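Local coordinates for niemann-Pick type C2 protein (Camponotus japonicus, PDB 3WEB) that binds oleic acid in its beta-sandwich and probably carries lipids that serve chemical communication in worker ants, at residues 23-26 and 27-31; 114-117 and 118-122. All blocks are in the same frame, centred on the assembly; numbering follows the deposited sequence.

Interaction 1. Residues 23-26 and 27-31; sequences PSEE and KCSII
Glu25 reaches along its own chain to the hydroxyl of Ser29, closing a local loop where the connection from strand 11-18 enters strand 28-30 of the immunoglobulin-like beta-sandwich of this ML domain. A disulfide between Cys21 and Cys28 ties the same connection together. The Glu25 side chain can be followed atom by atom. Its CB sits 3.3 Å from the carbonyl oxygen of Lys27, a close van der Waals approach two residues on. CG lies anti to the carbonyl carbon (chi1 -62°), which sends the extended chain past that oxygen, with CG of Glu25 at 4.1 Å from O of Lys27. CD of Glu25 still has O of Lys27 nearest, at 3.7 Å, with OG of Ser29 just beyond, and the two carboxylate oxygens divide the work. OE2 accepts the backbone N-H of Asp22, so the carboxylate links the start of the loop to Ser29. OE1 takes the hydroxyl of Ser29, OG to OE1 2.8 Å, on the syn side and 22° out of the carboxylate plane. The backbone N of Ser29 adds a weak bond to Glu25 OE1 at 3.5 Å, so amide and hydroxyl of one residue address the same oxygen. Ser29 is buried, and its OG is also bonded to NZ of Lys132 at the C-terminus; that ammonium may temper the negative charge of Glu25 through the hydroxyl. Beyond this loop, strand 28-30 runs parallel to strand 121-131, and its Cys28 and Ile30 make backbone bonds to Lys130. One feature runs against the favourable contacts: OE1 of Glu25 lies 3.0 Å from the carbonyl O of Lys27, two acceptors facing each other without a hydrogen bond.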
ATOM      1  N   PRO A  23      12.851   1.303  -7.616  1.00 14.66           N
ATOM      2  CA  PRO A  23      12.714   2.774  -7.648  1.00 14.70           C
ATOM      3  C   PRO A  23      13.662   3.496  -8.615  1.00 14.62           C
ATOM      4  O   PRO A  23      13.503   4.690  -8.843  1.00 14.40           O
ATOM      5  CB  PRO A  23      12.995   3.202  -6.194  1.00 15.11           C
ATOM      6  CG  PRO A  23      13.461   1.975  -5.480  1.00 15.43           C
ATOM      7  CD  PRO A  23      12.956   0.794  -6.238  1.00 15.35           C
ATOM      8  N   SER A  24      14.635   2.781  -9.175  1.00 15.25           N
ATOM      9  CA  SER A  24      15.478   3.335 -10.240  1.00 15.57           C
ATOM     10  C   SER A  24      14.709   3.619 -11.542  1.00 16.26           C
ATOM     11  O   SER A  24      15.174   4.387 -12.388  1.00 16.35           O
ATOM     12  CB  SER A  24      16.648   2.392 -10.520  1.00 16.35           C
ATOM     13  OG  SER A  24      16.171   1.141 -10.988  1.00 16.59           O
ATOM     14  N   GLU A  25      13.544   2.991 -11.696  1.00 16.15           N
ATOM     15  CA  GLU A  25      12.711   3.132 -12.894  1.00 17.15           C
ATOM     16  C   GLU A  25      11.827   4.367 -12.889  1.00 17.03           C
ATOM     17  O   GLU A  25      11.451   4.873 -11.828  1.00 15.68           O
ATOM     18  CB  GLU A  25      11.752   1.955 -13.021  1.00 18.71           C
ATOM     19  CG  GLU A  25      12.360   0.593 -13.184  1.00 19.84           C
ATOM     20  CD  GLU A  25      11.320  -0.486 -12.965  1.00 20.66           C
ATOM     21  OE1 GLU A  25      10.250  -0.464 -13.631  1.00 20.99           O
ATOM     22  OE2 GLU A  25      11.579  -1.360 -12.123  1.00 21.06           O
ATOM     23  N   GLU A  26      11.424   4.799 -14.089  1.00 17.76           N
ATOM     24  CA  GLU A  26      10.497   5.922 -14.229  1.00 18.57           C
ATOM     25  C   GLU A  26       9.124   5.629 -13.605  1.00 17.60           C
ATOM     26  O   GLU A  26       8.526   6.499 -12.976  1.00 17.09           O
ATOM     27  CB  GLU A  26      10.345   6.320 -15.695  1.00 21.39           C
ATOM     28  CG  GLU A  26       9.549   7.596 -15.907  1.00 24.35           C
ATOM     29  CD  GLU A  26       9.255   7.857 -17.367  1.00 27.94           C
ATOM     30  OE1 GLU A  26       8.956   6.887 -18.099  1.00 29.59           O
ATOM     31  OE2 GLU A  26       9.318   9.033 -17.780  1.00 30.29           O
ATOM     32  N   LYS A  27       8.639   4.401 -13.793  1.00 17.09           N
ATOM     33  CA  LYS A  27       7.375   3.946 -13.210  1.00 16.53           C
ATOM     34  C   LYS A  27       7.576   2.549 -12.637  1.00 16.07           C
ATOM     35  O   LYS A  27       8.462   1.823 -13.089  1.00 16.67           O
ATOM     36  CB  LYS A  27       6.273   3.909 -14.279  1.00 16.82           C
ATOM     37  CG  LYS A  27       5.916   5.269 -14.868  1.00 18.24           C
ATOM     38  CD  LYS A  27       4.855   5.156 -15.956  1.00 19.59           C
ATOM     39  CE  LYS A  27       4.744   6.441 -16.764  1.00 21.23           C
ATOM     40  NZ  LYS A  27       4.422   7.623 -15.912  1.00 22.59           N
ATOM     41  N   CYS A  28       6.782   2.172 -11.639  1.00 14.93           N
ATOM     42  CA  CYS A  28       6.836   0.805 -11.111  1.00 14.95           C
ATOM     43  C   CYS A  28       6.167  -0.171 -12.074  1.00 15.32           C
ATOM     44  O   CYS A  28       4.950  -0.122 -12.243  1.00 14.85           O
ATOM     45  CB  CYS A  28       6.171   0.709  -9.734  1.00 15.28           C
ATOM     46  SG  CYS A  28       6.149  -0.963  -9.045  1.00 15.74           S
ATOM     47  N   SER A  29       6.966  -1.036 -12.707  1.00 15.81           N
ATOM     48  CA  SER A  29       6.442  -2.117 -13.550  1.00 15.89           C
ATOM     49  C   SER A  29       5.660  -3.121 -12.711  1.00 16.62           C
ATOM     50  O   SER A  29       6.157  -3.609 -11.700  1.00 16.56           O
ATOM     51  CB  SER A  29       7.579  -2.853 -14.276  1.00 16.33           C
ATOM     52  OG  SER A  29       8.341  -1.971 -15.079  1.00 15.96           O
ATOM     53  N   ILE A  30       4.432  -3.404 -13.141  1.00 17.43           N
ATOM     54  CA  ILE A  30       3.575  -4.425 -12.545  1.00 19.32           C
ATOM     55  C   ILE A  30       3.288  -5.422 -13.656  1.00 20.91           C
ATOM     56  O   ILE A  30       2.625  -5.090 -14.641  1.00 20.71           O
ATOM     57  CB  ILE A  30       2.259  -3.812 -11.993  1.00 19.13           C
ATOM     58  CG1 ILE A  30       2.561  -2.744 -10.926  1.00 19.49           C
ATOM     59  CG2 ILE A  30       1.303  -4.892 -11.486  1.00 18.82           C
ATOM     60  CD1 ILE A  30       3.048  -3.273  -9.591  1.00 20.15           C
ATOM     61  N   ILE A  31       3.822  -6.628 -13.507  1.00 24.10           N
ATOM     62  CA  ILE A  31       3.741  -7.642 -14.561  1.00 27.39           C
ATOM     63  C   ILE A  31       2.456  -8.447 -14.412  1.00 29.32           C
ATOM     64  O   ILE A  31       2.199  -9.022 -13.354  1.00 30.40           O
ATOM     65  CB  ILE A  31       4.958  -8.602 -14.542  1.00 28.59           C
ATOM     66  CG1 ILE A  31       6.286  -7.849 -14.316  1.00 28.98           C
ATOM     67  CG2 ILE A  31       4.984  -9.471 -15.797  1.00 28.93           C
ATOM     68  CD1 ILE A  31       6.702  -6.886 -15.416  1.00 30.49           C
TER

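Interaction 2. Residues 114-117 and 118-122; sequences FRNE and KDEKI
Asn116 and Glu120 grip each other across the tight end of the beta hairpin formed by strands 107-116 and 121-131, where a type I turn from Asn116 to Asp119 reverses the chain. The Asn116 amide is the first shell. With CG between backbone N and carbonyl carbon (chi1 67°), OD1 is directed into the turn, accepting Lys118 N (2.9 Å, an Asx turn) and Glu120 N (2.9 Å) from opposite faces of its plane. ND2 of Asn116 donates almost straight (2.9 Å, 165°) to the anti lone pair of OE1 of Glu120, which lies near the amide plane, and this third bond fixes the amide's rotation.

The backbone supports this: Asp119 N bonds to Asn116 O at 3.0 Å, and Asn116 N to Glu120 O at 2.9 Å. Asp119 takes the positive phi of 63° expected at the bulge position following a type I turn.

Further out, Arg115 and Lys121 form a non-hydrogen-bonded antiparallel pair and run side by side. OD1 of Asp119 meets Arg115 NH1 at 2.9 Å in a salt bridge, while Glu113 makes salt bridges to both Arg115 and Lys121, probably easing the closeness of their charges. Phe114, meanwhile, sets its ring edge-to-face with Tyr93 and Phe42. Beside it, Ile122 N donates to Phe114 O at 2.7 Å.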
ATOM      1  N   PHE A 114      -3.065   3.135   4.880  1.00 12.86           N
ATOM      2  CA  PHE A 114      -3.510   2.377   6.047  1.00 12.70           C
ATOM      3  C   PHE A 114      -4.149   3.378   6.994  1.00 12.81           C
ATOM      4  O   PHE A 114      -3.538   4.392   7.337  1.00 12.09           O
ATOM      5  CB  PHE A 114      -2.326   1.724   6.779  1.00 12.78           C
ATOM      6  CG  PHE A 114      -1.891   0.394   6.226  1.00 12.96           C
ATOM      7  CD1 PHE A 114      -2.376  -0.101   5.018  1.00 13.19           C
ATOM      8  CD2 PHE A 114      -0.957  -0.369   6.925  1.00 13.04           C
ATOM      9  CE1 PHE A 114      -1.957  -1.331   4.528  1.00 13.43           C
ATOM     10  CE2 PHE A 114      -0.534  -1.602   6.437  1.00 12.99           C
ATOM     11  CZ  PHE A 114      -1.032  -2.084   5.237  1.00 13.29           C
ATOM     12  N   ARG A 115      -5.378   3.094   7.402  1.00 13.08           N
ATOM     13  CA  ARG A 115      -6.060   3.912   8.391  1.00 13.68           C
ATOM     14  C   ARG A 115      -6.307   3.119   9.665  1.00 13.65           C
ATOM     15  O   ARG A 115      -6.413   1.883   9.638  1.00 13.25           O
ATOM     16  CB  ARG A 115      -7.384   4.430   7.828  1.00 14.51           C
ATOM     17  CG  ARG A 115      -7.216   5.317   6.607  1.00 16.00           C
ATOM     18  CD  ARG A 115      -8.561   5.744   6.059  1.00 17.89           C
ATOM     19  NE  ARG A 115      -8.421   6.553   4.849  1.00 19.97           N
ATOM     20  CZ  ARG A 115      -9.448   7.047   4.162  1.00 21.67           C
ATOM     21  NH1 ARG A 115     -10.697   6.832   4.569  1.00 23.12           N
ATOM     22  NH2 ARG A 115      -9.232   7.759   3.064  1.00 22.51           N
ATOM     23  N   ASN A 116      -6.406   3.824  10.785  1.00 13.61           N
ATOM     24  CA  ASN A 116      -6.804   3.171  12.023  1.00 14.53           C
ATOM     25  C   ASN A 116      -8.327   3.108  12.138  1.00 15.38           C
ATOM     26  O   ASN A 116      -9.059   3.527  11.229  1.00 15.34           O
ATOM     27  CB  ASN A 116      -6.171   3.848  13.243  1.00 13.77           C
ATOM     28  CG  ASN A 116      -6.686   5.261  13.476  1.00 13.56           C
ATOM     29  OD1 ASN A 116      -7.612   5.726  12.806  1.00 13.66           O
ATOM     30  ND2 ASN A 116      -6.087   5.945  14.436  1.00 13.69           N
ATOM     31  N   GLU A 117      -8.782   2.595  13.275  1.00 17.57           N
ATOM     32  CA  GLU A 117     -10.200   2.429  13.591  1.00 19.18           C
ATOM     33  C   GLU A 117     -10.980   3.755  13.602  1.00 18.89           C
ATOM     34  O   GLU A 117     -12.210   3.761  13.479  1.00 19.48           O
ATOM     35  CB  GLU A 117     -10.345   1.713  14.942  1.00 20.45           C
ATOM     36  CG  GLU A 117      -9.828   2.482  16.162  1.00 21.74           C
ATOM     37  CD  GLU A 117      -8.334   2.348  16.427  1.00 23.50           C
ATOM     38  OE1 GLU A 117      -7.622   1.660  15.660  1.00 23.37           O
ATOM     39  OE2 GLU A 117      -7.855   2.936  17.424  1.00 25.17           O
ATOM     40  N   LYS A 118     -10.249   4.858  13.739  1.00 18.25           N
ATOM     41  CA  LYS A 118     -10.827   6.196  13.854  1.00 18.12           C
ATOM     42  C   LYS A 118     -10.843   6.919  12.508  1.00 17.82           C
ATOM     43  O   LYS A 118     -11.128   8.119  12.451  1.00 17.68           O
ATOM     44  CB  LYS A 118     -10.020   7.025  14.858  1.00 18.41           C
ATOM     45  CG  LYS A 118      -9.907   6.407  16.238  1.00 19.30           C
ATOM     46  CD  LYS A 118      -8.745   6.990  17.013  1.00 20.53           C
ATOM     47  CE  LYS A 118      -8.697   6.398  18.409  1.00 20.97           C
ATOM     48  NZ  LYS A 118      -7.667   7.065  19.250  1.00 21.30           N
ATOM     49  N   ASP A 119     -10.521   6.185  11.439  1.00 18.12           N
ATOM     50  CA  ASP A 119     -10.419   6.731  10.082  1.00 18.78           C
ATOM     51  C   ASP A 119      -9.319   7.794   9.928  1.00 18.13           C
ATOM     52  O   ASP A 119      -9.426   8.698   9.102  1.00 17.66           O
ATOM     53  CB  ASP A 119     -11.786   7.261   9.599  1.00 20.67           C
ATOM     54  CG  ASP A 119     -11.873   7.380   8.085  1.00 22.58           C
ATOM     55  OD1 ASP A 119     -11.312   6.519   7.376  1.00 23.49           O
ATOM     56  OD2 ASP A 119     -12.517   8.338   7.599  1.00 25.23           O
ATOM     57  N   GLU A 120      -8.262   7.668  10.727  1.00 17.14           N
ATOM     58  CA  GLU A 120      -7.079   8.527  10.623  1.00 16.76           C
ATOM     59  C   GLU A 120      -6.004   7.792   9.828  1.00 15.47           C
ATOM     60  O   GLU A 120      -5.828   6.586   9.998  1.00 15.15           O
ATOM     61  CB  GLU A 120      -6.527   8.872  12.011  1.00 17.84           C
ATOM     62  CG  GLU A 120      -7.545   9.502  12.955  1.00 19.36           C
ATOM     63  CD  GLU A 120      -6.991   9.733  14.348  1.00 20.45           C
ATOM     64  OE1 GLU A 120      -6.462   8.794  14.974  1.00 20.11           O
ATOM     65  OE2 GLU A 120      -7.102  10.874  14.833  1.00 22.98           O
ATOM     66  N   LYS A 121      -5.284   8.517   8.972  1.00 14.81           N
ATOM     67  CA  LYS A 121      -4.241   7.902   8.136  1.00 14.36           C
ATOM     68  C   LYS A 121      -2.954   7.637   8.909  1.00 13.50           C
ATOM     69  O   LYS A 121      -2.307   8.574   9.391  1.00 13.26           O
ATOM     70  CB  LYS A 121      -3.949   8.743   6.887  1.00 14.92           C
ATOM     71  CG  LYS A 121      -5.120   8.793   5.910  1.00 16.61           C
ATOM     72  CD  LYS A 121      -4.883   9.756   4.761  1.00 18.00           C
ATOM     73  CE  LYS A 121      -6.215  10.119   4.120  1.00 19.59           C
ATOM     74  NZ  LYS A 121      -6.052  10.720   2.766  1.00 21.41           N
ATOM     75  N   ILE A 122      -2.604   6.355   9.013  1.00 12.62           N
ATOM     76  CA  ILE A 122      -1.312   5.924   9.553  1.00 12.28           C
ATOM     77  C   ILE A 122      -0.254   6.112   8.474  1.00 12.34           C
ATOM     78  O   ILE A 122       0.830   6.639   8.739  1.00 12.39           O
ATOM     79  CB  ILE A 122      -1.332   4.439   9.978  1.00 12.20           C
ATOM     80  CG1 ILE A 122      -2.507   4.156  10.925  1.00 12.52           C
ATOM     81  CG2 ILE A 122      -0.009   4.056  10.639  1.00 12.37           C
ATOM     82  CD1 ILE A 122      -2.890   2.689  10.994  1.00 12.72           C
TER

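Interaction 1 comes first along the chain and interaction 2 near its end, with centres about 28 Å apart and nearest atoms about 15 Å apart, on opposite sides of the chain's centre. They do not touch, yet both belong to the same mixed sheet: strand 28-30 pairs in parallel with strand 121-131, whose start forms part of the hairpin at 114-122. That strand, interrupted by a bulge or short loop, links a loop secured by a disulfide with a tight turn. Bound oleic acid touches Ile30 at the first site and lies about 7 Å from the side chain of Phe114 at the second, consistent with a lipid carrier whose ligand sits within the sandwich.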